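Long-range contact in glutamate--tRNA ligase (Elizabethkingia anophelis, PDB 6B1Z), which probably attaches glutamate to its cognate tRNA, as a class I aminoacyl-tRNA synthetase with an anticodon-binding domain: residues Asp183-Lys188 with Phe334-Val339. Sequence-based numbering, arbitrary orientation.
Sequences DIIRGK and FDLNKV
Ile184 and Ile185 meet Leu336, Asn337 and Val339 without a direct hydrogen bond between the segments. Both isoleucines sit at the turn of a beta hairpin, between strands 178-183 and 187-192. Asp183 holds this turn in shape. Its OD1 accepts a hydrogen bond from Ile185 N from above the carboxylate plane, an Asx turn. Asp183 OD1 also accepts from Arg186 N through its anti lone pair, at 2.9 Å and 159°. Asp183 OD2 is hydrogen-bonded to His255 ND1, which ties the carboxylate to strand 252-256.

Ile184 points at the other segment. With chi1 at -72°, CG1 lies beside the backbone N and CG2 anti to it. CG2 of Ile184 touches Leu336 CG at 4.1 Å. The two side chains cross at about a right angle, and CD1 of Ile184 reaches CD2 of Leu336. Ile184 CG2 also lies 3.5 Å from Asn337 OD1, a van der Waals contact of a methyl group with an amide oxygen. The carbonyl O of Ile184 is a ligand of the magnesium ion.

In Ile185 a chi2 of -74° turns CD1 beside CA, and this CD1 meets Val339 CB at 3.7 Å. CD1 of Ile185 also lies 3.8 Å from Leu336 O, which accepts Val339 N in the short 3-10 turn. A water lies 3.0 Å from Ile185 O, placed to donate to it, and at most weakly bridges to Val339 O.

Arg186 NH1 forms a salt bridge with Glu230 OE1, and Arg186 O accepts a hydrogen bond from Lys341 NZ. The contact joins the hairpin turn to the loop between helices 327-333 and 348-361, within the class I catalytic domain. Strand 252-256 packs against both isoleucines, strand 225-229 meets Ile184 and Leu336, and helix 26-41 meets Leu336 and Val339.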
ATOM      1  N   ASP A 183     -19.413 -13.391  10.130  1.00 14.11           N
ATOM      2  CA  ASP A 183     -18.518 -12.638   9.257  1.00 15.40           C
ATOM      3  C   ASP A 183     -18.089 -13.513   8.085  1.00 14.68           C
ATOM      4  O   ASP A 183     -17.833 -14.704   8.252  1.00 17.56           O
ATOM      5  CB  ASP A 183     -17.278 -12.177  10.034  1.00 16.26           C
ATOM      6  CG  ASP A 183     -16.423 -11.211   9.233  1.00 16.15           C
ATOM      7  OD1 ASP A 183     -15.394 -11.649   8.660  1.00 16.59           O
ATOM      8  OD2 ASP A 183     -16.841 -10.042   9.150  1.00 18.48           O
ATOM      9  N   ILE A 184     -17.970 -12.901   6.897  1.00 14.98           N
ATOM     10  CA  ILE A 184     -17.591 -13.661   5.708  1.00 16.05           C
ATOM     11  C   ILE A 184     -16.199 -14.268   5.861  1.00 17.72           C
ATOM     12  O   ILE A 184     -15.961 -15.406   5.446  1.00 21.68           O
ATOM     13  CB  ILE A 184     -17.693 -12.768   4.453  1.00 17.59           C
ATOM     14  CG1 ILE A 184     -19.161 -12.501   4.111  1.00 17.81           C
ATOM     15  CG2 ILE A 184     -16.964 -13.414   3.260  1.00 19.02           C
ATOM     16  CD1 ILE A 184     -19.342 -11.373   3.064  1.00 19.29           C
ATOM     17  N   ILE A 185     -15.262 -13.527   6.455  1.00 19.33           N
ATOM     18  CA  ILE A 185     -13.899 -14.031   6.650  1.00 17.08           C
ATOM     19  C   ILE A 185     -13.786 -14.852   7.926  1.00 19.73           C
ATOM     20  O   ILE A 185     -13.215 -15.951   7.930  1.00 21.23           O
ATOM     21  CB  ILE A 185     -12.887 -12.865   6.689  1.00 20.00           C
ATOM     22  CG1 ILE A 185     -13.032 -11.934   5.480  1.00 31.51           C
ATOM     23  CG2 ILE A 185     -11.457 -13.418   6.810  1.00 18.28           C
ATOM     24  CD1 ILE A 185     -12.512 -12.501   4.215  1.00 30.37           C
ATOM     25  N   ARG A 186     -14.288 -14.303   9.029  1.00 20.28           N
ATOM     26  CA  ARG A 186     -13.999 -14.850  10.348  1.00 19.30           C
ATOM     27  C   ARG A 186     -15.004 -15.894  10.808  1.00 22.60           C
ATOM     28  O   ARG A 186     -14.745 -16.568  11.815  1.00 21.94           O
ATOM     29  CB  ARG A 186     -13.926 -13.717  11.375  1.00 19.50           C
ATOM     30  CG  ARG A 186     -12.771 -12.728  11.126  1.00 23.65           C
ATOM     31  CD  ARG A 186     -11.417 -13.358  11.412  1.00 37.60           C
ATOM     32  NE  ARG A 186     -11.196 -13.556  12.843  1.00 40.91           N
ATOM     33  CZ  ARG A 186     -10.481 -12.737  13.605  1.00 32.20           C
ATOM     34  NH1 ARG A 186      -9.898 -11.671  13.067  1.00 30.77           N
ATOM     35  NH2 ARG A 186     -10.337 -12.994  14.901  1.00 34.52           N
ATOM     36  N   GLY A 187     -16.124 -16.054  10.107  1.00 19.27           N
ATOM     37  CA  GLY A 187     -17.119 -17.054  10.487  1.00 18.87           C
ATOM     38  C   GLY A 187     -18.056 -16.577  11.587  1.00 17.41           C
ATOM     39  O   GLY A 187     -18.231 -15.381  11.844  1.00 17.12           O
ATOM     40  N   LYS A 188     -18.671 -17.558  12.247  1.00 18.61           N
ATOM     41  CA  LYS A 188     -19.658 -17.295  13.292  1.00 18.04           C
ATOM     42  C   LYS A 188     -18.978 -17.188  14.643  1.00 17.64           C
ATOM     43  O   LYS A 188     -18.090 -17.985  14.977  1.00 20.20           O
ATOM     44  CB  LYS A 188     -20.716 -18.400  13.340  1.00 19.02           C
ATOM     45  CG  LYS A 188     -21.618 -18.453  12.105  1.00 19.06           C
ATOM     46  CD  LYS A 188     -22.503 -19.677  12.151  1.00 24.57           C
ATOM     47  CE  LYS A 188     -23.457 -19.695  10.971  1.00 27.61           C
ATOM     48  NZ  LYS A 188     -24.386 -20.862  11.107  1.00 31.48           N
ATOM     49  N   PHE A 334     -11.533 -13.406  -8.448  1.00 24.81           N
ATOM     50  CA  PHE A 334     -11.567 -13.058  -7.031  1.00 20.57           C
ATOM     51  C   PHE A 334     -12.807 -13.625  -6.357  1.00 25.04           C
ATOM     52  O   PHE A 334     -13.937 -13.421  -6.813  1.00 25.84           O
ATOM     53  CB  PHE A 334     -11.537 -11.543  -6.837  1.00 19.48           C
ATOM     54  CG  PHE A 334     -11.423 -11.129  -5.385  1.00 19.78           C
ATOM     55  CD1 PHE A 334     -10.239 -11.323  -4.692  1.00 23.16           C
ATOM     56  CD2 PHE A 334     -12.511 -10.588  -4.716  1.00 20.32           C
ATOM     57  CE1 PHE A 334     -10.123 -10.956  -3.348  1.00 21.67           C
ATOM     58  CE2 PHE A 334     -12.418 -10.212  -3.378  1.00 19.51           C
ATOM     59  CZ  PHE A 334     -11.216 -10.397  -2.691  1.00 20.50           C
ATOM     60  N   ASP A 335     -12.584 -14.337  -5.258  1.00 24.85           N
ATOM     61  CA  ASP A 335     -13.648 -14.924  -4.454  1.00 26.00           C
ATOM     62  C   ASP A 335     -13.375 -14.536  -3.010  1.00 24.65           C
ATOM     63  O   ASP A 335     -12.401 -15.005  -2.414  1.00 23.43           O
ATOM     64  CB  ASP A 335     -13.689 -16.441  -4.631  1.00 27.11           C
ATOM     65  CG  ASP A 335     -14.846 -17.090  -3.898  1.00 33.06           C
ATOM     66  OD1 ASP A 335     -15.535 -16.410  -3.103  1.00 26.95           O
ATOM     67  OD2 ASP A 335     -15.064 -18.297  -4.129  1.00 37.95           O
ATOM     68  N   LEU A 336     -14.221 -13.663  -2.465  1.00 23.38           N
ATOM     69  CA  LEU A 336     -14.032 -13.182  -1.104  1.00 23.83           C
ATOM     70  C   LEU A 336     -14.053 -14.327  -0.101  1.00 26.87           C
ATOM     71  O   LEU A 336     -13.401 -14.247   0.948  1.00 27.94           O
ATOM     72  CB  LEU A 336     -15.119 -12.154  -0.788  1.00 27.80           C
ATOM     73  CG  LEU A 336     -15.005 -11.256   0.431  1.00 26.80           C
ATOM     74  CD1 LEU A 336     -13.700 -10.461   0.420  1.00 22.44           C
ATOM     75  CD2 LEU A 336     -16.220 -10.350   0.456  1.00 24.24           C
ATOM     76  N   ASN A 337     -14.768 -15.410  -0.418  1.00 28.38           N
ATOM     77  CA  ASN A 337     -14.819 -16.571   0.464  1.00 27.32           C
ATOM     78  C   ASN A 337     -13.510 -17.349   0.479  1.00 32.78           C
ATOM     79  O   ASN A 337     -13.370 -18.265   1.296  1.00 40.61           O
ATOM     80  CB  ASN A 337     -15.976 -17.501   0.063  1.00 32.06           C
ATOM     81  CG  ASN A 337     -17.339 -16.837   0.186  1.00 35.11           C
ATOM     82  OD1 ASN A 337     -17.653 -16.187   1.191  1.00 32.74           O
ATOM     83  ND2 ASN A 337     -18.162 -16.995  -0.843  1.00 44.48           N
ATOM     84  N   LYS A 338     -12.563 -17.012  -0.402  1.00 29.61           N
ATOM     85  CA  LYS A 338     -11.245 -17.629  -0.464  1.00 27.94           C
ATOM     86  C   LYS A 338     -10.157 -16.796   0.205  1.00 33.71           C
ATOM     87  O   LYS A 338      -9.001 -17.226   0.238  1.00 45.20           O
ATOM     88  CB  LYS A 338     -10.852 -17.894  -1.924  1.00 35.07           C
ATOM     89  N   VAL A 339     -10.486 -15.609   0.713  1.00 23.81           N
ATOM     90  CA  VAL A 339      -9.517 -14.817   1.462  1.00 22.43           C
ATOM     91  C   VAL A 339      -9.283 -15.469   2.820  1.00 23.01           C
ATOM     92  O   VAL A 339     -10.237 -15.853   3.510  1.00 26.40           O
ATOM     93  CB  VAL A 339     -10.021 -13.374   1.603  1.00 18.77           C
ATOM     94  CG1 VAL A 339      -9.091 -12.540   2.490  1.00 21.11           C
ATOM     95  CG2 VAL A 339     -10.139 -12.729   0.219  1.00 23.18           C
TER
HETATM   96  O   HOH W   1     -11.893 -17.758   5.907  1.00 55.66           O